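Argininosuccinate lyase (Chelativorans sp., PDB 6RXA) acts as EDDS lyase, a carbon-nitrogen lyase of the aspartase/fumarase superfamily, and probably splits argininosuccinate into fumarate and arginine. Local coordinates at residues R121-L124 / R125-L129; V155-Q159 / R160-Q164; E188-A191 / R192-C196. The protein carries 2 engineered substitutions. One frame throughout, in Å; residues are numbered along the deposited sequence. Where two conformers were deposited one is given.

Interaction 1: residues R121-L124 / R125-L129; sequences RMFL and RDQLL
Helix 112-147 carries both sides of this contact: Met-122 and Phe-123 meet Arg-125 and Gln-127 of the following turn, and the two pairs show how side chains three or four residues apart can use quite different chemistry. Phe-123 and Gln-127 form a CH-pi contact. Gln-127 CG lies over one face of the Phe-123 ring, 3.9 Å from its centroid and displaced toward the rim, where Phe-123 CE1 is 3.5 Å from Gln-127 CG. With its CG anti to the backbone N (chi1 167°), the Phe-123 ring projects outward from the helix, and Gln-127 CG can lie over its face. Gln-127 folds back at chi2 (-60°), and its amide plane is inclined by only 16° to the ring. The amide oxygen OE1 then turns to Arg-130 NH1, while Phe-123 also packs on Leu-35 and Ala-38 of helix 35-56.

The backbone beneath is regular alpha-helix, with successive bonds running from Arg-125 N to Arg-121 O (2.8 Å) through to Leu-128 N to Leu-124 O (2.7 Å). Long helices of this kind build the helical bundle characteristic of the aspartase/fumarase fold.

Met-122 and Arg-125 run side by side, pointing the same way. Met-122 CG sits over one face of the guanidinium, and Met-122 CE touches Arg-125 NH2 at 3.5 Å. At the edge of that guanidinium, in its plane, a water accepts from Arg-125 NE at 2.8 Å and donates to Met-122 O, also at 2.8 Å. Met-122 O therefore receives two donors, the water and Asp-126 N. The buried guanidinium is satisfied largely by neutral oxygens: besides the water at NE, NH1 bonds Asn-194 OD1 and NH2 bonds Leu-219 O, while Phe-221 adds a cation-pi contact.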
loop_
_atom_site.group_PDB
_atom_site.type_symbol
_atom_site.label_atom_id
_atom_site.label_comp_id
_atom_site.label_asym_id
_atom_site.label_seq_id
_atom_site.Cartn_x
_atom_site.Cartn_y
_atom_site.Cartn_z
ATOM N N ARG A 121 11.362 19.291 9.018
ATOM C CA ARG A 121 12.185 18.525 9.946
ATOM C C ARG A 121 11.988 18.994 11.387
ATOM O O ARG A 121 11.933 18.173 12.311
ATOM C CB ARG A 121 13.662 18.619 9.553
ATOM C CG ARG A 121 14.081 17.771 8.356
ATOM C CD ARG A 121 15.495 18.170 7.914
ATOM N NE ARG A 121 15.979 17.303 6.844
ATOM C CZ ARG A 121 16.537 16.112 7.044
ATOM N NH1 ARG A 121 16.701 15.650 8.273
ATOM N NH2 ARG A 121 16.930 15.396 6.005
ATOM N N MET A 122 11.896 20.311 11.612
ATOM C CA MET A 122 11.692 20.788 12.976
ATOM C C MET A 122 10.332 20.357 13.513
ATOM O O MET A 122 10.207 19.985 14.689
ATOM C CB MET A 122 11.824 22.307 13.012
ATOM C CG MET A 122 13.223 22.802 12.726
ATOM S SD MET A 122 13.346 24.607 12.790
ATOM C CE MET A 122 13.350 24.897 14.543
ATOM N N PHE A 123 9.305 20.404 12.668
ATOM C CA PHE A 123 7.993 19.903 13.052
ATOM C C PHE A 123 8.050 18.414 13.373
ATOM O O PHE A 123 7.599 17.991 14.442
ATOM C CB PHE A 123 6.987 20.171 11.928
ATOM C CG PHE A 123 5.701 19.422 12.083
ATOM C CD1 PHE A 123 4.837 19.726 13.116
ATOM C CD2 PHE A 123 5.369 18.410 11.204
ATOM C CE1 PHE A 123 3.663 19.012 13.275
ATOM C CE2 PHE A 123 4.182 17.703 11.355
ATOM C CZ PHE A 123 3.339 18.012 12.386
ATOM N N LEU A 124 8.610 17.604 12.465
ATOM C CA LEU A 124 8.674 16.163 12.700
ATOM C C LEU A 124 9.515 15.841 13.929
ATOM O O LEU A 124 9.204 14.905 14.677
ATOM C CB LEU A 124 9.204 15.414 11.479
ATOM C CG LEU A 124 8.309 15.468 10.246
ATOM C CD1 LEU A 124 8.950 14.732 9.071
ATOM C CD2 LEU A 124 6.912 14.915 10.537
ATOM N N ARG A 125 10.594 16.611 14.147
ATOM C CA ARG A 125 11.460 16.406 15.307
ATOM C C ARG A 125 10.674 16.578 16.602
ATOM O O ARG A 125 10.739 15.725 17.496
ATOM C CB ARG A 125 12.626 17.397 15.223
ATOM C CG ARG A 125 13.603 17.361 16.368
ATOM C CD ARG A 125 14.742 18.361 16.142
ATOM N NE ARG A 125 14.279 19.740 16.259
ATOM C CZ ARG A 125 15.034 20.808 16.020
ATOM N NH1 ARG A 125 16.293 20.668 15.615
ATOM N NH2 ARG A 125 14.528 22.014 16.194
ATOM N N ASP A 126 9.911 17.668 16.719
ATOM C CA ASP A 126 9.089 17.853 17.913
ATOM C C ASP A 126 8.047 16.745 18.027
ATOM O O ASP A 126 7.794 16.235 19.126
ATOM C CB ASP A 126 8.416 19.225 17.895
ATOM C CG ASP A 126 9.261 20.319 18.576
ATOM O OD1 ASP A 126 10.312 20.033 19.187
ATOM O OD2 ASP A 126 8.864 21.496 18.492
ATOM N N GLN A 127 7.448 16.342 16.901
ATOM C CA GLN A 127 6.434 15.292 16.947
ATOM C C GLN A 127 7.046 13.938 17.280
ATOM O O GLN A 127 6.384 13.087 17.885
ATOM C CB GLN A 127 5.678 15.235 15.628
ATOM C CG GLN A 127 4.806 16.463 15.391
ATOM C CD GLN A 127 3.752 16.663 16.457
ATOM O OE1 GLN A 127 2.894 15.812 16.669
ATOM N NE2 GLN A 127 3.809 17.801 17.140
ATOM N N LEU A 128 8.304 13.726 16.897
ATOM C CA LEU A 128 8.999 12.499 17.267
ATOM C C LEU A 128 9.276 12.454 18.764
ATOM O O LEU A 128 9.096 11.404 19.396
ATOM C CB LEU A 128 10.266 12.360 16.428
ATOM C CG LEU A 128 11.047 11.057 16.462
ATOM C CD1 LEU A 128 10.110 9.910 16.173
ATOM C CD2 LEU A 128 12.144 11.143 15.414
ATOM N N LEU A 129 9.683 13.574 19.374
ATOM C CA LEU A 129 9.828 13.588 20.827
ATOM C C LEU A 129 8.480 13.382 21.523
ATOM O O LEU A 129 8.386 12.656 22.516
ATOM C CB LEU A 129 10.492 14.880 21.297
ATOM C CG LEU A 129 11.924 15.057 20.798
ATOM C CD1 LEU A 129 12.527 16.342 21.336
ATOM C CD2 LEU A 129 12.805 13.878 21.175
HETATM O O HOH W 1 11.732 20.850 16.877
#

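Interaction 2: residues V155-Q159 / R160-Q164; sequences VVYTQ and RKEAQ. With FMT (formic acid), chain C.
The phenol ring of Tyr-157 and the carboxylate of Glu-162 stand almost perpendicular, their planes 87° apart, on side chains that run alongside each other in the same direction. Around the ring, Glu-162 CG approaches obliquely, 3.6 Å from Tyr-157 CE2, and Lys-161 C lies 3.5 Å from Tyr-157 CD2. These residues belong to a two-stranded antiparallel beta hairpin, strands 153-158 and 161-167, in which Tyr-157 and Glu-162 form a non-hydrogen-bonded pair. An alanine in place of Glu-162 would probably leave that side of the tyrosine ring less well packed and deprive Asn-363 of its carboxylate partner.

A type I' turn closes the hairpin, with Gln-159 and Arg-160 both at positive phi. Thr-158 N bonds Lys-161 O at 3.0 Å; the return bond, from Lys-161 N to Thr-158 O at 2.9 Å, arrives from well above the carbonyl plane. The hairpin is wedged between subunits: at the turn Arg-160 NE forms a salt bridge with Glu-317 of the third subunit, and from the strand Tyr-157 OH bonds Glu-266 of the second.

Thr-158 belongs to a fumarate-binding site, here occupied by formate that Lys-286 and Asn-288 of the second subunit and Asn-113 of the third also bind. With its hydroxyl set between the backbone N and the carbonyl carbon (chi1 64°), Thr-158 OG1 donates to formate O2 at 2.7 Å.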
loop_
_atom_site.group_PDB
_atom_site.type_symbol
_atom_site.label_atom_id
_atom_site.label_comp_id
_atom_site.label_asym_id
_atom_site.label_seq_id
_atom_site.Cartn_x
_atom_site.Cartn_y
_atom_site.Cartn_z
ATOM N N VAL A 155 -4.000 -18.720 29.986
ATOM C CA VAL A 155 -3.438 -19.368 28.809
ATOM C C VAL A 155 -2.910 -18.330 27.826
ATOM O O VAL A 155 -3.428 -17.214 27.704
ATOM C CB VAL A 155 -4.436 -20.330 28.125
ATOM C CG1 VAL A 155 -4.990 -21.322 29.134
ATOM C CG2 VAL A 155 -5.563 -19.554 27.460
ATOM N N VAL A 156 -1.856 -18.711 27.120
ATOM C CA VAL A 156 -1.416 -18.027 25.913
ATOM C C VAL A 156 -2.005 -18.770 24.715
ATOM O O VAL A 156 -2.234 -19.987 24.761
ATOM C CB VAL A 156 0.123 -17.938 25.841
ATOM C CG1 VAL A 156 0.748 -19.298 25.594
ATOM C CG2 VAL A 156 0.553 -16.938 24.746
ATOM N N TYR A 157 -2.243 -18.034 23.632
ATOM C CA TYR A 157 -2.831 -18.553 22.405
ATOM C C TYR A 157 -1.792 -18.582 21.293
ATOM O O TYR A 157 -0.906 -17.725 21.223
ATOM C CB TYR A 157 -4.006 -17.650 21.947
ATOM C CG TYR A 157 -5.140 -17.645 22.937
ATOM C CD1 TYR A 157 -5.134 -16.779 24.023
ATOM C CD2 TYR A 157 -6.194 -18.541 22.809
ATOM C CE1 TYR A 157 -6.149 -16.803 24.954
ATOM C CE2 TYR A 157 -7.211 -18.578 23.730
ATOM C CZ TYR A 157 -7.184 -17.707 24.809
ATOM O OH TYR A 157 -8.194 -17.737 25.747
ATOM N N THR A 158 -1.910 -19.576 20.416
ATOM C CA THR A 158 -1.311 -19.511 19.091
ATOM C C THR A 158 -2.396 -19.884 18.082
ATOM O O THR A 158 -3.207 -20.782 18.336
ATOM C CB THR A 158 -0.090 -20.427 18.933
ATOM O OG1 THR A 158 -0.493 -21.787 19.062
ATOM C CG2 THR A 158 0.978 -20.136 19.979
ATOM N N GLN A 159 -2.445 -19.175 16.952
ATOM C CA GLN A 159 -3.482 -19.439 15.947
ATOM C C GLN A 159 -4.890 -19.346 16.548
ATOM O O GLN A 159 -5.812 -20.039 16.116
ATOM C CB GLN A 159 -3.263 -20.799 15.260
ATOM C CG GLN A 159 -1.853 -20.981 14.705
ATOM C CD GLN A 159 -1.649 -22.311 14.015
ATOM O OE1 GLN A 159 -0.794 -23.091 14.414
ATOM N NE2 GLN A 159 -2.411 -22.559 12.957
ATOM N N ARG A 160 -5.070 -18.478 17.548
ATOM C CA ARG A 160 -6.361 -18.261 18.213
ATOM C C ARG A 160 -6.887 -19.530 18.880
ATOM O O ARG A 160 -8.099 -19.699 19.059
ATOM C CB ARG A 160 -7.396 -17.621 17.288
ATOM C CG ARG A 160 -6.996 -16.227 16.841
ATOM C CD ARG A 160 -7.990 -15.689 15.823
ATOM N NE ARG A 160 -7.806 -14.275 15.545
ATOM C CZ ARG A 160 -8.458 -13.600 14.606
ATOM N NH1 ARG A 160 -9.261 -14.224 13.764
ATOM N NH2 ARG A 160 -8.297 -12.281 14.513
ATOM N N LYS A 161 -5.970 -20.412 19.277
ATOM C CA LYS A 161 -6.293 -21.615 20.033
ATOM C C LYS A 161 -5.443 -21.662 21.298
ATOM O O LYS A 161 -4.286 -21.255 21.303
ATOM C CB LYS A 161 -6.041 -22.884 19.190
ATOM C CG LYS A 161 -7.148 -23.195 18.160
ATOM C CD LYS A 161 -8.493 -23.461 18.857
ATOM C CE LYS A 161 -9.345 -24.520 18.139
ATOM N NZ LYS A 161 -10.614 -24.826 18.864
ATOM N N GLU A 162 -6.025 -22.170 22.384
ATOM C CA GLU A 162 -5.297 -22.226 23.648
ATOM C C GLU A 162 -4.070 -23.107 23.500
ATOM O O GLU A 162 -4.161 -24.244 23.009
ATOM C CB GLU A 162 -6.186 -22.783 24.761
ATOM C CG GLU A 162 -7.380 -21.909 25.099
ATOM C CD GLU A 162 -8.031 -22.248 26.422
ATOM O OE1 GLU A 162 -7.450 -23.034 27.193
ATOM O OE2 GLU A 162 -9.145 -21.718 26.688
ATOM N N ALA A 163 -2.920 -22.584 23.937
ATOM C CA ALA A 163 -1.624 -23.232 23.717
ATOM C C ALA A 163 -1.045 -23.814 24.999
ATOM O O ALA A 163 -1.012 -25.043 25.147
ATOM C CB ALA A 163 -0.657 -22.264 23.030
ATOM N N GLN A 164 -0.553 -22.986 25.920
ATOM C CA GLN A 164 0.049 -23.449 27.170
ATOM C C GLN A 164 -0.217 -22.418 28.252
ATOM O O GLN A 164 -0.578 -21.272 27.976
ATOM C CB GLN A 164 1.555 -23.670 27.021
ATOM C CG GLN A 164 1.970 -24.796 26.061
ATOM C CD GLN A 164 3.477 -24.884 25.885
ATOM O OE1 GLN A 164 4.227 -24.022 26.354
ATOM N NE2 GLN A 164 3.931 -25.927 25.198
HETATM C C FMT C . 0.911 -24.243 17.124
HETATM O O1 FMT C . -0.126 -24.829 17.474
HETATM O O2 FMT C . 1.229 -23.116 17.545
#

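Interaction 3: residues E188-A191 / R192-C196; sequences ELYA and RINLC. With NA (sodium ion), chain F.
Tyr-190 and Asn-194 both carry CG anti to the backbone N (chi1 -172° and -162°), which lays the phenol and the amide side by side, pointing the same way. Asn-194 CB sits over one face of the Tyr-190 ring, and Asn-194 ND2 lies 3.8 Å from Tyr-190 CE2, with ring and amide planes 51° apart. Asn-194 ND2 also makes a weak hydrogen bond to Asp-222 OD2, and the edge-to-face partner of the Tyr-190 ring is Trp-471. On another flank, Leu-189 CG meets Ile-193 CD1 at 3.7 Å.

Here helix 168-193 comes to its end. Asn-194 N still bonds Tyr-190 O at 2.9 Å, but Asn-194 leaves helical geometry and centres an inverse gamma turn. Across this exit a water donates both to Ala-191 O (2.6 Å) and to Asn-194 O (3.1 Å).

The opposite charges of Glu-188 and Arg-192 join between subunits. Arg-192, bent at chi3, places one guanidinium face beneath Glu-188 O, which is 3.7 Å from Arg-192 NH2. Its NH2 bridges to Glu-240, while NH1 bridges to Glu-188 OE2 of the third subunit. A sodium ion at the guanidinium edge is held by Glu-188 OE1 (2.3 Å), two waters and Glu-188 OE1 of the third subunit; this shared cation probably offsets the repulsion between the two carboxylates.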
loop_
_atom_site.group_PDB
_atom_site.type_symbol
_atom_site.label_atom_id
_atom_site.label_comp_id
_atom_site.label_asym_id
_atom_site.label_seq_id
_atom_site.Cartn_x
_atom_site.Cartn_y
_atom_site.Cartn_z
ATOM N N GLU A 188 16.729 5.957 16.487
ATOM C CA GLU A 188 17.557 5.876 15.287
ATOM C C GLU A 188 17.077 6.855 14.231
ATOM O O GLU A 188 17.887 7.542 13.590
ATOM C CB GLU A 188 17.517 4.446 14.745
ATOM C CG GLU A 188 18.216 3.428 15.644
ATOM C CD GLU A 188 17.790 1.995 15.377
ATOM O OE1 GLU A 188 17.086 1.753 14.381
ATOM O OE2 GLU A 188 18.155 1.119 16.190
ATOM N N LEU A 189 15.760 6.924 14.030
ATOM C CA LEU A 189 15.178 7.882 13.101
ATOM C C LEU A 189 15.476 9.314 13.533
ATOM O O LEU A 189 15.784 10.174 12.698
ATOM C CB LEU A 189 13.674 7.640 13.042
ATOM C CG LEU A 189 12.855 8.738 12.372
ATOM C CD1 LEU A 189 13.168 8.867 10.892
ATOM C CD2 LEU A 189 11.371 8.464 12.561
ATOM N N TYR A 190 15.390 9.591 14.836
ATOM C CA TYR A 190 15.614 10.948 15.317
ATOM C C TYR A 190 16.962 11.472 14.847
ATOM O O TYR A 190 17.090 12.647 14.477
ATOM C CB TYR A 190 15.515 10.984 16.842
ATOM C CG TYR A 190 15.545 12.393 17.413
ATOM C CD1 TYR A 190 14.386 13.143 17.498
ATOM C CD2 TYR A 190 16.736 12.966 17.864
ATOM C CE1 TYR A 190 14.405 14.424 18.029
ATOM C CE2 TYR A 190 16.765 14.246 18.394
ATOM C CZ TYR A 190 15.590 14.967 18.477
ATOM O OH TYR A 190 15.601 16.243 19.005
ATOM N N ALA A 191 17.981 10.612 14.833
ATOM C CA ALA A 191 19.308 11.078 14.449
ATOM C C ALA A 191 19.358 11.530 12.994
ATOM O O ALA A 191 20.196 12.378 12.640
ATOM C CB ALA A 191 20.343 9.975 14.692
ATOM N N ARG A 192 18.505 10.947 12.142
ATOM C CA ARG A 192 18.424 11.357 10.744
ATOM C C ARG A 192 17.504 12.562 10.549
ATOM O O ARG A 192 17.752 13.376 9.653
ATOM C CB ARG A 192 18.003 10.188 9.852
ATOM C CG ARG A 192 19.156 9.233 9.530
ATOM C CD ARG A 192 18.721 8.045 8.647
ATOM N NE ARG A 192 17.914 7.058 9.353
ATOM C CZ ARG A 192 18.418 6.093 10.119
ATOM N NH1 ARG A 192 19.732 5.991 10.288
ATOM N NH2 ARG A 192 17.616 5.235 10.720
ATOM N N ILE A 193 16.439 12.688 11.352
ATOM C CA ILE A 193 15.565 13.858 11.258
ATOM C C ILE A 193 16.300 15.105 11.725
ATOM O O ILE A 193 16.146 16.184 11.145
ATOM C CB ILE A 193 14.274 13.635 12.068
ATOM C CG1 ILE A 193 13.353 12.656 11.345
ATOM C CG2 ILE A 193 13.536 14.954 12.298
ATOM C CD1 ILE A 193 12.064 12.364 12.035
ATOM N N ASN A 194 17.109 14.974 12.771
ATOM C CA ASN A 194 17.706 16.132 13.432
ATOM C C ASN A 194 19.023 16.556 12.784
ATOM O O ASN A 194 20.047 16.744 13.446
ATOM C CB ASN A 194 17.888 15.864 14.916
ATOM C CG ASN A 194 18.092 17.143 15.692
ATOM O OD1 ASN A 194 17.675 18.208 15.240
ATOM N ND2 ASN A 194 18.723 17.052 16.851
ATOM N N LEU A 195 18.965 16.742 11.474
ATOM C CA LEU A 195 20.062 17.242 10.653
ATOM C C LEU A 195 19.553 18.437 9.860
ATOM O O LEU A 195 18.438 18.410 9.339
ATOM C CB LEU A 195 20.525 16.149 9.683
ATOM C CG LEU A 195 21.083 14.882 10.320
ATOM C CD1 LEU A 195 21.336 13.836 9.248
ATOM C CD2 LEU A 195 22.361 15.191 11.065
ATOM N N CYS A 196 20.368 19.491 9.780
ATOM C CA CYS A 196 19.916 20.758 9.217
ATOM C C CYS A 196 20.268 20.874 7.733
ATOM O O CYS A 196 21.462 20.803 7.392
ATOM C CB CYS A 196 20.558 21.906 9.969
ATOM S SG CYS A 196 19.865 23.490 9.489
HETATM NA NA NA F . 16.651 2.171 12.193
HETATM O O HOH W 2 21.375 14.038 14.335
HETATM O O HOH W 3 14.667 3.472 12.410
HETATM O O HOH W 4 16.504 0.592 10.415
#

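How the interactions relate
Interactions 1 and 3 are neighbours, their centres about 9 Å apart, and join helix 112-147 to the end of helix 168-193: Arg-121 NH1 bonds Arg-192 O, and Arg-125 CG packs against Tyr-190 CE1. Both are largely buried, yet interaction 1 is touched by no other protein chain, whereas interaction 3 reaches the third subunit through charge and a shared metal. The centre of interaction 2 lies about 40 Å from the centres of both, a hairpin between the same two helices in the chain. It too is buried, but in large part by the second and third subunits, and it alone holds an annotated ligand-binding residue; strand pairing there replaces the helical spacing of the others.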